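PDB 2D4R: hypothetical protein TTHA0849 from Thermus thermophilus, which is of unknown function but belongs to the START-like superfamily and probably binds a lipid or another hydrophobic ligand between its sheet and long helix. Local coordinates for residues E38-E43 with R48-A53; N75-P80 with L104-E109; Y18-D23 with E139-A144; G89-L94 with E132-G137. One frame throughout, in Å; residues are numbered along the deposited sequence.

Contact 1: E38-E43 with R48-A53; sequences EVVARE and RSRWVA
Arg-48 meets two consecutive residues of 38-43: its O takes Val-40 N at 2.7 Å and Ala-41 N at 3.2 Å, from the same face of the carbonyl plane. This is a classic beta bulge in an antiparallel hairpin (axes at 158°). Arg-48 N returns a bond to Ala-41 O; CG anti to the backbone N (chi1 -171°) lays the chain along Val-40, Arg-48 CB and CG each 3.5 Å from Val-40 CG2, and the guanidinium is salt-bridged to Glu-65. Ser-49 faces Val-39 in a non-hydrogen-bonded pair, CA to CA 4.2 Å, and its OG accepts Trp-51 NE1 in the indole plane and bonds Glu-66. Arg-50 and Glu-38 form an antiparallel hydrogen-bonded pair. Their side chains run alongside one another, with Glu-38 OE1 at the guanidinium edge in a long salt bridge (3.6 Å to Arg-50 NE), the planes 84° apart. Trp-51 stacks on Trp-62 of strand 58-69, which flanks 46-55 on one side; outermost strand 34-43 flanks it on the other.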
loop_
_atom_site.group_PDB
_atom_site.type_symbol
_atom_site.label_atom_id
_atom_site.label_comp_id
_atom_site.label_asym_id
_atom_site.label_seq_id
_atom_site.Cartn_x
_atom_site.Cartn_y
_atom_site.Cartn_z
ATOM N N GLU A 38 -4.649 -8.119 -8.103
ATOM C CA GLU A 38 -4.493 -8.317 -9.537
ATOM C C GLU A 38 -4.392 -6.997 -10.305
ATOM O O GLU A 38 -5.262 -6.132 -10.207
ATOM C CB GLU A 38 -5.651 -9.170 -10.085
ATOM C CG GLU A 38 -6.943 -9.122 -9.263
ATOM C CD GLU A 38 -7.944 -10.228 -9.626
ATOM O OE1 GLU A 38 -9.151 -10.057 -9.340
ATOM O OE2 GLU A 38 -7.530 -11.270 -10.188
ATOM N N VAL A 39 -3.315 -6.846 -11.071
ATOM C CA VAL A 39 -3.170 -5.692 -11.952
ATOM C C VAL A 39 -4.121 -5.844 -13.136
ATOM O O VAL A 39 -3.959 -6.750 -13.955
ATOM C CB VAL A 39 -1.723 -5.550 -12.486
ATOM C CG1 VAL A 39 -1.683 -4.480 -13.585
ATOM C CG2 VAL A 39 -0.773 -5.175 -11.351
ATOM N N VAL A 40 -5.118 -4.964 -13.226
ATOM C CA VAL A 40 -6.120 -5.080 -14.276
ATOM C C VAL A 40 -5.776 -4.271 -15.531
ATOM O O VAL A 40 -6.199 -4.622 -16.631
ATOM C CB VAL A 40 -7.524 -4.642 -13.794
ATOM C CG1 VAL A 40 -8.032 -5.588 -12.740
ATOM C CG2 VAL A 40 -7.487 -3.226 -13.273
ATOM N N ALA A 41 -5.025 -3.182 -15.368
ATOM C CA ALA A 41 -4.647 -2.327 -16.494
ATOM C C ALA A 41 -3.269 -1.707 -16.283
ATOM O O ALA A 41 -2.924 -1.309 -15.175
ATOM C CB ALA A 41 -5.697 -1.218 -16.695
ATOM N N ARG A 42 -2.485 -1.629 -17.356
ATOM C CA ARG A 42 -1.139 -1.048 -17.305
ATOM C C ARG A 42 -1.024 -0.061 -18.468
ATOM O O ARG A 42 -1.262 -0.428 -19.617
ATOM C CB ARG A 42 -0.086 -2.164 -17.438
ATOM C CG ARG A 42 1.374 -1.747 -17.222
ATOM C CD ARG A 42 1.973 -2.364 -15.944
ATOM N NE ARG A 42 1.766 -3.813 -15.858
ATOM C CZ ARG A 42 1.884 -4.531 -14.740
ATOM N NH1 ARG A 42 2.208 -3.939 -13.596
ATOM N NH2 ARG A 42 1.674 -5.844 -14.761
ATOM N N GLU A 43 -0.684 1.191 -18.170
ATOM C CA GLU A 43 -0.715 2.268 -19.169
ATOM C C GLU A 43 0.280 3.355 -18.783
ATOM O O GLU A 43 0.234 3.867 -17.666
ATOM C CB GLU A 43 -2.118 2.889 -19.248
ATOM C CG GLU A 43 -3.251 1.904 -19.526
ATOM C CD GLU A 43 -4.567 2.301 -18.860
ATOM O OE1 GLU A 43 -5.566 1.570 -19.031
ATOM O OE2 GLU A 43 -4.602 3.340 -18.166
ATOM N N ARG A 48 -3.891 0.065 -12.957
ATOM C CA ARG A 48 -5.099 -0.114 -12.170
ATOM C C ARG A 48 -5.061 -1.524 -11.596
ATOM O O ARG A 48 -4.684 -2.477 -12.286
ATOM C CB ARG A 48 -6.359 0.086 -13.037
ATOM C CG ARG A 48 -7.652 0.133 -12.208
ATOM C CD ARG A 48 -8.927 0.345 -13.053
ATOM N NE ARG A 48 -8.984 1.694 -13.605
ATOM C CZ ARG A 48 -8.665 1.995 -14.859
ATOM N NH1 ARG A 48 -8.280 1.035 -15.688
ATOM N NH2 ARG A 48 -8.698 3.256 -15.274
ATOM N N SER A 49 -5.437 -1.665 -10.332
ATOM C CA SER A 49 -5.335 -2.956 -9.674
ATOM C C SER A 49 -6.538 -3.232 -8.776
ATOM O O SER A 49 -7.153 -2.306 -8.242
ATOM C CB SER A 49 -4.052 -3.011 -8.851
ATOM O OG SER A 49 -4.052 -1.999 -7.863
ATOM N N ARG A 50 -6.868 -4.511 -8.621
ATOM C CA ARG A 50 -8.000 -4.932 -7.799
ATOM C C ARG A 50 -7.487 -5.597 -6.521
ATOM O O ARG A 50 -6.828 -6.625 -6.570
ATOM C CB ARG A 50 -8.889 -5.915 -8.583
ATOM C CG ARG A 50 -10.076 -6.485 -7.788
ATOM C CD ARG A 50 -10.919 -7.465 -8.621
ATOM N NE ARG A 50 -11.048 -7.076 -10.031
ATOM C CZ ARG A 50 -12.024 -6.313 -10.524
ATOM N NH1 ARG A 50 -12.974 -5.841 -9.726
ATOM N NH2 ARG A 50 -12.050 -6.017 -11.820
ATOM N N TRP A 51 -7.786 -4.991 -5.380
ATOM C CA TRP A 51 -7.329 -5.518 -4.101
ATOM C C TRP A 51 -8.470 -6.218 -3.357
ATOM O O TRP A 51 -9.616 -5.757 -3.358
ATOM C CB TRP A 51 -6.759 -4.388 -3.221
ATOM C CG TRP A 51 -5.491 -3.720 -3.755
ATOM C CD1 TRP A 51 -5.339 -3.101 -4.960
ATOM C CD2 TRP A 51 -4.222 -3.590 -3.077
ATOM N NE1 TRP A 51 -4.068 -2.596 -5.076
ATOM C CE2 TRP A 51 -3.362 -2.880 -3.938
ATOM C CE3 TRP A 51 -3.735 -4.009 -1.829
ATOM C CZ2 TRP A 51 -2.034 -2.576 -3.593
ATOM C CZ3 TRP A 51 -2.418 -3.709 -1.487
ATOM C CH2 TRP A 51 -1.585 -2.998 -2.369
ATOM N N VAL A 52 -8.145 -7.341 -2.726
ATOM C CA VAL A 52 -8.976 -7.880 -1.669
ATOM C C VAL A 52 -8.114 -8.093 -0.445
ATOM O O VAL A 52 -7.138 -8.833 -0.487
ATOM C CB VAL A 52 -9.629 -9.238 -2.059
ATOM C CG1 VAL A 52 -10.441 -9.773 -0.872
ATOM C CG2 VAL A 52 -10.522 -9.072 -3.283
ATOM N N ALA A 53 -8.485 -7.435 0.645
ATOM C CA ALA A 53 -7.749 -7.534 1.892
ATOM C C ALA A 53 -8.655 -8.127 2.958
ATOM O O ALA A 53 -9.889 -8.073 2.855
ATOM C CB ALA A 53 -7.246 -6.139 2.326
#

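Contact 2: N75-P80 with L104-E109; sequences NRFFSP and LTLTYE
This is an apolar contact between second-neighbour strands on the inner face of the antiparallel sheet in a helix-grip (Bet v 1-like) fold, the face against which helix 120-144 lies. The segment axes run nearly parallel, 15° apart, and approach no closer than 9.2 Å, because strand 86-95 lies between them and bonds to both. No hydrogen bond crosses directly, so the distance has to be bridged by a side chain. Phe-77 does this. Its CG sits between the backbone N and the carbonyl carbon (chi1 66°), which carries the ring over the intervening strand at Gly-89, its backbone partner there and a residue with no side chain. The far end of the ring then meets two leucines, each crossing it at about a right angle. Leu-106 CD1 lies at the ring edge, near its plane, 3.8 Å from Phe-77 CE2, while Leu-104 CD1 approaches Phe-77 CE1 obliquely at 4.2 Å. Leu-106 also touches Val-131 of the long helix, and Phe-77 meets the indole of Trp-91, so the ring belongs to the buried layer between sheet and helix. Between the two leucines, Thr-105 O, hydrogen-bonded to Thr-90 N, also lies 3.9 Å from Phe-77 CZ, oblique to the ring.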
loop_
_atom_site.group_PDB
_atom_site.type_symbol
_atom_site.label_atom_id
_atom_site.label_comp_id
_atom_site.label_asym_id
_atom_site.label_seq_id
_atom_site.Cartn_x
_atom_site.Cartn_y
_atom_site.Cartn_z
ATOM N N ASN A 75 5.032 7.410 -5.864
ATOM C CA ASN A 75 3.794 6.984 -6.484
ATOM C C ASN A 75 2.623 7.699 -5.812
ATOM O O ASN A 75 2.724 8.114 -4.663
ATOM C CB ASN A 75 3.661 5.475 -6.336
ATOM C CG ASN A 75 2.231 5.029 -6.164
ATOM O OD1 ASN A 75 1.770 4.807 -5.045
ATOM N ND2 ASN A 75 1.517 4.892 -7.272
ATOM N N ARG A 76 1.530 7.868 -6.542
ATOM C CA ARG A 76 0.276 8.336 -5.964
ATOM C C ARG A 76 -0.824 7.338 -6.318
ATOM O O ARG A 76 -0.853 6.819 -7.433
ATOM C CB ARG A 76 -0.099 9.709 -6.525
ATOM C CG ARG A 76 0.284 10.872 -5.657
ATOM C CD ARG A 76 0.204 12.182 -6.430
ATOM N NE ARG A 76 1.201 13.129 -5.941
ATOM C CZ ARG A 76 1.235 13.596 -4.696
ATOM N NH1 ARG A 76 2.176 14.451 -4.332
ATOM N NH2 ARG A 76 0.322 13.209 -3.815
ATOM N N PHE A 77 -1.728 7.071 -5.378
ATOM C CA PHE A 77 -2.813 6.132 -5.635
ATOM C C PHE A 77 -4.147 6.626 -5.102
ATOM O O PHE A 77 -4.196 7.424 -4.170
ATOM C CB PHE A 77 -2.474 4.747 -5.046
ATOM C CG PHE A 77 -2.384 4.719 -3.547
ATOM C CD1 PHE A 77 -1.211 5.100 -2.899
ATOM C CD2 PHE A 77 -3.469 4.321 -2.781
ATOM C CE1 PHE A 77 -1.119 5.091 -1.513
ATOM C CE2 PHE A 77 -3.388 4.308 -1.389
ATOM C CZ PHE A 77 -2.204 4.697 -0.758
ATOM N N PHE A 78 -5.229 6.152 -5.705
ATOM C CA PHE A 78 -6.566 6.605 -5.350
ATOM C C PHE A 78 -7.524 5.486 -5.751
ATOM O O PHE A 78 -7.324 4.854 -6.781
ATOM C CB PHE A 78 -6.863 7.919 -6.111
ATOM C CG PHE A 78 -8.268 8.475 -5.918
ATOM C CD1 PHE A 78 -8.497 9.542 -5.047
ATOM C CD2 PHE A 78 -9.347 7.964 -6.641
ATOM C CE1 PHE A 78 -9.779 10.091 -4.899
ATOM C CE2 PHE A 78 -10.635 8.513 -6.497
ATOM C CZ PHE A 78 -10.846 9.574 -5.626
ATOM N N SER A 79 -8.541 5.224 -4.933
ATOM C CA SER A 79 -9.568 4.244 -5.286
ATOM C C SER A 79 -10.805 4.939 -5.824
ATOM O O SER A 79 -11.443 5.717 -5.116
ATOM C CB SER A 79 -9.977 3.412 -4.073
ATOM O OG SER A 79 -10.954 2.470 -4.464
ATOM N N PRO A 80 -11.163 4.662 -7.086
ATOM C CA PRO A 80 -12.334 5.262 -7.734
ATOM C C PRO A 80 -13.607 4.471 -7.421
ATOM O O PRO A 80 -14.726 4.968 -7.589
ATOM C CB PRO A 80 -11.985 5.204 -9.223
ATOM C CG PRO A 80 -10.662 4.430 -9.318
ATOM C CD PRO A 80 -10.478 3.741 -8.007
ATOM N N LEU A 104 4.812 5.596 3.698
ATOM C CA LEU A 104 3.506 5.278 3.139
ATOM C C LEU A 104 2.408 6.046 3.865
ATOM O O LEU A 104 2.198 5.871 5.065
ATOM C CB LEU A 104 3.239 3.773 3.242
ATOM C CG LEU A 104 1.862 3.278 2.804
ATOM C CD1 LEU A 104 1.557 3.779 1.406
ATOM C CD2 LEU A 104 1.828 1.754 2.856
ATOM N N THR A 105 1.700 6.885 3.122
ATOM C CA THR A 105 0.674 7.740 3.693
ATOM C C THR A 105 -0.671 7.372 3.077
ATOM O O THR A 105 -0.802 7.308 1.845
ATOM C CB THR A 105 0.979 9.213 3.367
ATOM O OG1 THR A 105 2.359 9.473 3.634
ATOM C CG2 THR A 105 0.116 10.146 4.194
ATOM N N LEU A 106 -1.668 7.155 3.932
ATOM C CA LEU A 106 -2.975 6.664 3.497
ATOM C C LEU A 106 -4.141 7.440 4.120
ATOM O O LEU A 106 -4.367 7.393 5.330
ATOM C CB LEU A 106 -3.104 5.178 3.842
ATOM C CG LEU A 106 -4.447 4.495 3.577
ATOM C CD1 LEU A 106 -4.866 4.650 2.121
ATOM C CD2 LEU A 106 -4.327 3.039 3.946
ATOM N N THR A 107 -4.879 8.155 3.281
ATOM C CA THR A 107 -6.129 8.771 3.696
ATOM C C THR A 107 -7.269 7.877 3.256
ATOM O O THR A 107 -7.371 7.516 2.089
ATOM C CB THR A 107 -6.304 10.156 3.047
ATOM O OG1 THR A 107 -5.282 11.028 3.530
ATOM C CG2 THR A 107 -7.699 10.734 3.338
ATOM N N TYR A 108 -8.124 7.506 4.190
ATOM C CA TYR A 108 -9.228 6.608 3.884
ATOM C C TYR A 108 -10.509 7.119 4.532
ATOM O O TYR A 108 -10.473 7.839 5.540
ATOM C CB TYR A 108 -8.928 5.206 4.413
ATOM C CG TYR A 108 -8.904 5.164 5.929
ATOM C CD1 TYR A 108 -10.040 4.800 6.658
ATOM C CD2 TYR A 108 -7.770 5.567 6.636
ATOM C CE1 TYR A 108 -10.051 4.845 8.056
ATOM C CE2 TYR A 108 -7.766 5.615 8.032
ATOM C CZ TYR A 108 -8.911 5.256 8.733
ATOM O OH TYR A 108 -8.914 5.317 10.098
ATOM N N GLU A 109 -11.641 6.741 3.951
ATOM C CA GLU A 109 -12.925 6.938 4.597
ATOM C C GLU A 109 -13.791 5.720 4.361
ATOM O O GLU A 109 -13.996 5.298 3.226
ATOM C CB GLU A 109 -13.616 8.197 4.071
ATOM C CG GLU A 109 -13.036 9.495 4.637
ATOM C CD GLU A 109 -13.574 10.734 3.935
ATOM O OE1 GLU A 109 -12.828 11.739 3.852
ATOM O OE2 GLU A 109 -14.741 10.698 3.472
#

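Contact 3: Y18-D23 with E139-A144; sequences YRLAKD and EERVLA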
loop_
_atom_site.group_PDB
_atom_site.type_symbol
_atom_site.label_atom_id
_atom_site.label_comp_id
_atom_site.label_asym_id
_atom_site.label_seq_id
_atom_site.Cartn_x
_atom_site.Cartn_y
_atom_site.Cartn_z
ATOM N N TYR A 18 11.983 0.957 -4.884
ATOM C CA TYR A 18 10.904 1.536 -5.653
ATOM C C TYR A 18 10.420 0.553 -6.716
ATOM O O TYR A 18 9.218 0.351 -6.865
ATOM C CB TYR A 18 11.376 2.838 -6.304
ATOM C CG TYR A 18 10.439 3.399 -7.352
ATOM C CD1 TYR A 18 10.652 3.152 -8.704
ATOM C CD2 TYR A 18 9.355 4.197 -6.994
ATOM C CE1 TYR A 18 9.811 3.691 -9.675
ATOM C CE2 TYR A 18 8.511 4.737 -7.955
ATOM C CZ TYR A 18 8.743 4.483 -9.289
ATOM O OH TYR A 18 7.913 5.021 -10.243
ATOM N N ARG A 19 11.347 -0.063 -7.449
ATOM C CA ARG A 19 10.964 -0.941 -8.569
ATOM C C ARG A 19 10.266 -2.210 -8.099
ATOM O O ARG A 19 9.356 -2.702 -8.751
ATOM C CB ARG A 19 12.180 -1.332 -9.416
ATOM C CG ARG A 19 12.357 -0.529 -10.712
ATOM C CD ARG A 19 11.167 -0.698 -11.676
ATOM N NE ARG A 19 11.502 -1.453 -12.889
ATOM C CZ ARG A 19 10.702 -1.577 -13.952
ATOM N NH1 ARG A 19 11.101 -2.285 -15.003
ATOM N NH2 ARG A 19 9.510 -0.994 -13.971
ATOM N N LEU A 20 10.705 -2.737 -6.964
ATOM C CA LEU A 20 10.092 -3.920 -6.384
ATOM C C LEU A 20 8.703 -3.650 -5.817
ATOM O O LEU A 20 7.861 -4.550 -5.772
ATOM C CB LEU A 20 10.986 -4.481 -5.287
ATOM C CG LEU A 20 12.256 -5.142 -5.803
ATOM C CD1 LEU A 20 13.204 -5.403 -4.643
ATOM C CD2 LEU A 20 11.875 -6.434 -6.526
ATOM N N ALA A 21 8.454 -2.420 -5.383
ATOM C CA ALA A 21 7.121 -2.057 -4.902
ATOM C C ALA A 21 6.164 -1.831 -6.072
ATOM O O ALA A 21 4.948 -1.968 -5.936
ATOM C CB ALA A 21 7.201 -0.818 -4.052
ATOM N N LYS A 22 6.724 -1.496 -7.228
ATOM C CA LYS A 22 5.927 -1.182 -8.403
ATOM C C LYS A 22 5.389 -2.448 -9.047
ATOM O O LYS A 22 4.324 -2.441 -9.659
ATOM C CB LYS A 22 6.769 -0.405 -9.410
ATOM C CG LYS A 22 6.021 -0.015 -10.664
ATOM C CD LYS A 22 6.965 0.580 -11.678
ATOM C CE LYS A 22 6.300 0.717 -13.027
ATOM N NZ LYS A 22 7.181 1.461 -13.959
ATOM N N ASP A 23 6.134 -3.537 -8.905
ATOM C CA ASP A 23 5.683 -4.845 -9.363
ATOM C C ASP A 23 4.776 -5.422 -8.295
ATOM O O ASP A 23 5.195 -6.288 -7.508
ATOM C CB ASP A 23 6.879 -5.774 -9.581
ATOM C CG ASP A 23 6.460 -7.217 -9.848
ATOM O OD1 ASP A 23 5.316 -7.444 -10.289
ATOM O OD2 ASP A 23 7.284 -8.121 -9.616
ATOM N N GLU A 139 9.757 -5.049 2.683
ATOM C CA GLU A 139 11.070 -5.403 3.228
ATOM C C GLU A 139 11.407 -6.825 2.833
ATOM O O GLU A 139 12.524 -7.127 2.410
ATOM C CB GLU A 139 11.051 -5.314 4.755
ATOM C CG GLU A 139 11.945 -4.251 5.351
ATOM C CD GLU A 139 13.262 -4.805 5.858
ATOM O OE1 GLU A 139 13.629 -4.521 7.019
ATOM O OE2 GLU A 139 13.938 -5.519 5.093
ATOM N N GLU A 140 10.418 -7.699 2.971
ATOM C CA GLU A 140 10.622 -9.117 2.764
ATOM C C GLU A 140 10.683 -9.467 1.289
ATOM O O GLU A 140 11.203 -10.519 0.912
ATOM C CB GLU A 140 9.502 -9.898 3.447
ATOM C CG GLU A 140 9.505 -9.741 4.961
ATOM C CD GLU A 140 8.418 -10.553 5.629
ATOM O OE1 GLU A 140 7.321 -10.652 5.040
ATOM O OE2 GLU A 140 8.659 -11.092 6.736
ATOM N N ARG A 141 10.143 -8.587 0.453
ATOM C CA ARG A 141 10.228 -8.786 -0.985
ATOM C C ARG A 141 11.659 -8.474 -1.382
ATOM O O ARG A 141 12.297 -9.228 -2.113
ATOM C CB ARG A 141 9.277 -7.835 -1.715
ATOM C CG ARG A 141 8.550 -8.418 -2.917
ATOM C CD ARG A 141 9.455 -9.181 -3.858
ATOM N NE ARG A 141 9.098 -8.963 -5.264
ATOM C CZ ARG A 141 9.578 -9.678 -6.283
ATOM N NH1 ARG A 141 10.433 -10.667 -6.060
ATOM N NH2 ARG A 141 9.223 -9.399 -7.530
ATOM N N VAL A 142 12.156 -7.351 -0.875
ATOM C CA VAL A 142 13.432 -6.805 -1.310
ATOM C C VAL A 142 14.569 -7.725 -0.888
ATOM O O VAL A 142 15.530 -7.908 -1.637
ATOM C CB VAL A 142 13.658 -5.371 -0.735
ATOM C CG1 VAL A 142 15.007 -4.838 -1.151
ATOM C CG2 VAL A 142 12.571 -4.433 -1.236
ATOM N N LEU A 143 14.452 -8.316 0.300
ATOM C CA LEU A 143 15.371 -9.361 0.744
ATOM C C LEU A 143 15.278 -10.626 -0.115
ATOM O O LEU A 143 16.299 -11.184 -0.512
ATOM C CB LEU A 143 15.097 -9.713 2.204
ATOM C CG LEU A 143 15.699 -11.024 2.715
ATOM C CD1 LEU A 143 17.210 -10.996 2.536
ATOM C CD2 LEU A 143 15.331 -11.218 4.184
ATOM N N ALA A 144 14.060 -11.072 -0.409
ATOM C CA ALA A 144 13.871 -12.262 -1.234
ATOM C C ALA A 144 14.508 -12.080 -2.604
ATOM O O ALA A 144 15.283 -12.924 -3.051
ATOM C CB ALA A 144 12.403 -12.556 -1.406
HETATM O O HOH W 1 7.357 -6.920 -6.394
#
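Leu-20 overlaps Val-142 with one methyl and Arg-141 with the other. Leu-20 CD1 touches Val-142 CG2 and CA, both at 3.6 Å. CD2 lies over one face of the Arg-141 guanidinium, 3.8 Å above the plane and offset toward its rim, the two side chains crossing at about a right angle. The arginine reaches this place by bending at chi2 (-47°) and chi3 (-142°). Its edge is given to polar partners. Arg-141 NH2 meets Asp-23 OD2 at 3.1 Å in a salt bridge whose hydrogen bond is weak (131° at the hydrogen), the carboxylate and guanidinium planes far from coplanar. NE donates to a water, 2.9 Å from its oxygen, which bridges to Leu-20 O and Asp-23 O by contacts so short that their lengths are doubtful. Apolar cover on a face and bonds along the edge probably help to hold the guanidinium's rotation. Its charge is probably balanced by Asp-23, the carbonyls ending helix 14-22 being linked through the water. Asp-23 serves as a joint: it is the first residue to leave that helix and the N-cap of the next, OD1 bonding Gly-26 N. The contact thus ties the end of helix 14-22 to the last turns of helix 120-144, where Val-142 also rests on Ile-10 of strand 3-10, while Tyr-18 packs edge-to-face with Phe-93 of strand 86-95.

Contact 4: G89-L94 with E132-G137; sequences GTWVFL and ESLLKG
Strand 89-94 and the helical segment 132-137 keep their backbones well apart: the nearest alpha carbons, those of Trp-91 and Leu-135, are 9.8 Å from each other. The helix is regular here, with Lys-136 N bonded to Glu-132 O at 3.0 Å and Gly-137 N to Ser-133 O at 2.9 Å. No polar bond crosses the gap, which is spanned by one indole pointing at the helix. With CG anti to the carbonyl carbon (chi1 -61°) and chi2 at 60°, Trp-91 extends from the strand toward the helix so that the six-membered ring is the part that arrives there, between two successive leucines. This is the interface between sheet and C-terminal helix of the helix-grip fold, in which a long helix lies against a curved antiparallel sheet; in relatives, the ligand cavity lies between these elements. Leu-134 crosses the tryptophan at about a right angle, its CD1 4.1 Å from Trp-91 CZ2 and its CB 4.2 Å from Trp-91 CH2. Leu-135 runs past it in the opposite direction, with CD2 3.8 Å from Trp-91 CZ3. Both methyls approach the ring system obliquely. Leu-135 also rests on Val-102 of strand 100-109 and Ala-6 of strand 3-10.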
loop_
_atom_site.group_PDB
_atom_site.type_symbol
_atom_site.label_atom_id
_atom_site.label_comp_id
_atom_site.label_asym_id
_atom_site.label_seq_id
_atom_site.Cartn_x
_atom_site.Cartn_y
_atom_site.Cartn_z
ATOM N N GLY A 89 -3.359 7.971 -1.265
ATOM C CA GLY A 89 -2.142 8.313 -0.571
ATOM C C GLY A 89 -0.918 8.265 -1.455
ATOM O O GLY A 89 -0.999 8.370 -2.674
ATOM N N THR A 90 0.236 8.101 -0.842
ATOM C CA THR A 90 1.468 8.111 -1.601
ATOM C C THR A 90 2.404 7.079 -1.011
ATOM O O THR A 90 2.373 6.829 0.185
ATOM C CB THR A 90 2.147 9.485 -1.533
ATOM O OG1 THR A 90 2.509 9.746 -0.177
ATOM C CG2 THR A 90 1.204 10.586 -2.038
ATOM N N TRP A 91 3.200 6.458 -1.875
ATOM C CA TRP A 91 4.424 5.770 -1.470
ATOM C C TRP A 91 5.604 6.642 -1.934
ATOM O O TRP A 91 5.690 7.012 -3.110
ATOM C CB TRP A 91 4.544 4.397 -2.143
ATOM C CG TRP A 91 3.434 3.409 -1.830
ATOM C CD1 TRP A 91 2.097 3.565 -2.073
ATOM C CD2 TRP A 91 3.591 2.077 -1.314
ATOM N NE1 TRP A 91 1.420 2.418 -1.752
ATOM C CE2 TRP A 91 2.308 1.488 -1.287
ATOM C CE3 TRP A 91 4.690 1.327 -0.876
ATOM C CZ2 TRP A 91 2.093 0.182 -0.847
ATOM C CZ3 TRP A 91 4.476 0.025 -0.436
ATOM C CH2 TRP A 91 3.184 -0.534 -0.428
ATOM N N VAL A 92 6.503 6.978 -1.018
ATOM C CA VAL A 92 7.725 7.681 -1.402
ATOM C C VAL A 92 8.953 6.948 -0.877
ATOM O O VAL A 92 8.919 6.325 0.187
ATOM C CB VAL A 92 7.746 9.156 -0.876
ATOM C CG1 VAL A 92 6.578 9.947 -1.494
ATOM C CG2 VAL A 92 7.682 9.180 0.675
ATOM N N PHE A 93 10.032 7.016 -1.644
ATOM C CA PHE A 93 11.214 6.238 -1.347
ATOM C C PHE A 93 12.391 7.186 -1.233
ATOM O O PHE A 93 12.867 7.747 -2.217
ATOM C CB PHE A 93 11.431 5.191 -2.444
ATOM C CG PHE A 93 10.233 4.299 -2.659
ATOM C CD1 PHE A 93 9.079 4.797 -3.263
ATOM C CD2 PHE A 93 10.247 2.972 -2.234
ATOM C CE1 PHE A 93 7.962 3.991 -3.434
ATOM C CE2 PHE A 93 9.134 2.161 -2.401
ATOM C CZ PHE A 93 7.984 2.671 -3.002
ATOM N N LEU A 94 12.845 7.368 -0.005
ATOM C CA LEU A 94 13.829 8.393 0.297
ATOM C C LEU A 94 15.191 7.776 0.594
ATOM O O LEU A 94 15.274 6.699 1.192
ATOM C CB LEU A 94 13.372 9.199 1.512
ATOM C CG LEU A 94 11.938 9.737 1.493
ATOM C CD1 LEU A 94 11.586 10.287 2.880
ATOM C CD2 LEU A 94 11.806 10.818 0.428
ATOM N N GLU A 132 1.584 -0.528 7.919
ATOM C CA GLU A 132 2.829 -0.997 8.519
ATOM C C GLU A 132 3.211 -2.362 7.944
ATOM O O GLU A 132 4.387 -2.625 7.662
ATOM C CB GLU A 132 2.675 -1.101 10.038
ATOM C CG GLU A 132 2.880 0.205 10.781
ATOM C CD GLU A 132 2.516 0.092 12.251
ATOM O OE1 GLU A 132 2.395 1.142 12.915
ATOM O OE2 GLU A 132 2.346 -1.046 12.741
ATOM N N SER A 133 2.209 -3.219 7.756
ATOM C CA SER A 133 2.433 -4.562 7.221
ATOM C C SER A 133 2.715 -4.548 5.724
ATOM O O SER A 133 3.469 -5.378 5.223
ATOM C CB SER A 133 1.221 -5.456 7.479
ATOM O OG SER A 133 0.170 -5.139 6.586
ATOM N N LEU A 134 2.103 -3.613 5.007
ATOM C CA LEU A 134 2.399 -3.489 3.587
ATOM C C LEU A 134 3.879 -3.186 3.427
ATOM O O LEU A 134 4.507 -3.620 2.466
ATOM C CB LEU A 134 1.545 -2.385 2.933
ATOM C CG LEU A 134 0.089 -2.737 2.578
ATOM C CD1 LEU A 134 -0.543 -1.610 1.784
ATOM C CD2 LEU A 134 0.040 -4.018 1.758
ATOM N N LEU A 135 4.441 -2.466 4.390
ATOM C CA LEU A 135 5.843 -2.054 4.313
ATOM C C LEU A 135 6.816 -3.124 4.806
ATOM O O LEU A 135 7.927 -3.248 4.299
ATOM C CB LEU A 135 6.066 -0.780 5.120
ATOM C CG LEU A 135 5.498 0.521 4.577
ATOM C CD1 LEU A 135 6.143 1.672 5.346
ATOM C CD2 LEU A 135 5.784 0.646 3.097
ATOM N N LYS A 136 6.402 -3.885 5.808
ATOM C CA LYS A 136 7.218 -4.988 6.291
ATOM C C LYS A 136 7.225 -6.087 5.230
ATOM O O LYS A 136 8.217 -6.788 5.051
ATOM C CB LYS A 136 6.651 -5.514 7.618
ATOM C CG LYS A 136 7.486 -6.597 8.280
ATOM C CD LYS A 136 7.034 -7.987 7.841
ATOM C CE LYS A 136 7.737 -9.052 8.651
ATOM N NZ LYS A 136 7.642 -8.748 10.103
ATOM N N GLY A 137 6.109 -6.222 4.519
ATOM C CA GLY A 137 6.051 -7.149 3.410
ATOM C C GLY A 137 6.940 -6.720 2.253
ATOM O O GLY A 137 7.482 -7.566 1.546
#

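Overall arrangement
From the N terminus, 18-23 opens first and is joined only near the C terminus by 139-144, so contact 3 closes a loop enclosing the other three. Contact 1 is the first to close, a short hairpin at one margin of the sheet, in series with contacts 2 and 4. Those two cross: 75-80, 89-94, 104-109 and 132-137 alternate along the chain, and 89-94 is the strand between the partners of contact 2, bonded to them through Asn-75 N to Trp-91 O and Thr-105 O to Thr-90 N. Helix 120-144 serves contacts 3 and 4, whose centres are about 10 Å apart. Trp-51 of contact 1 packs on Leu-134 of contact 4, linking the hairpin to the helix.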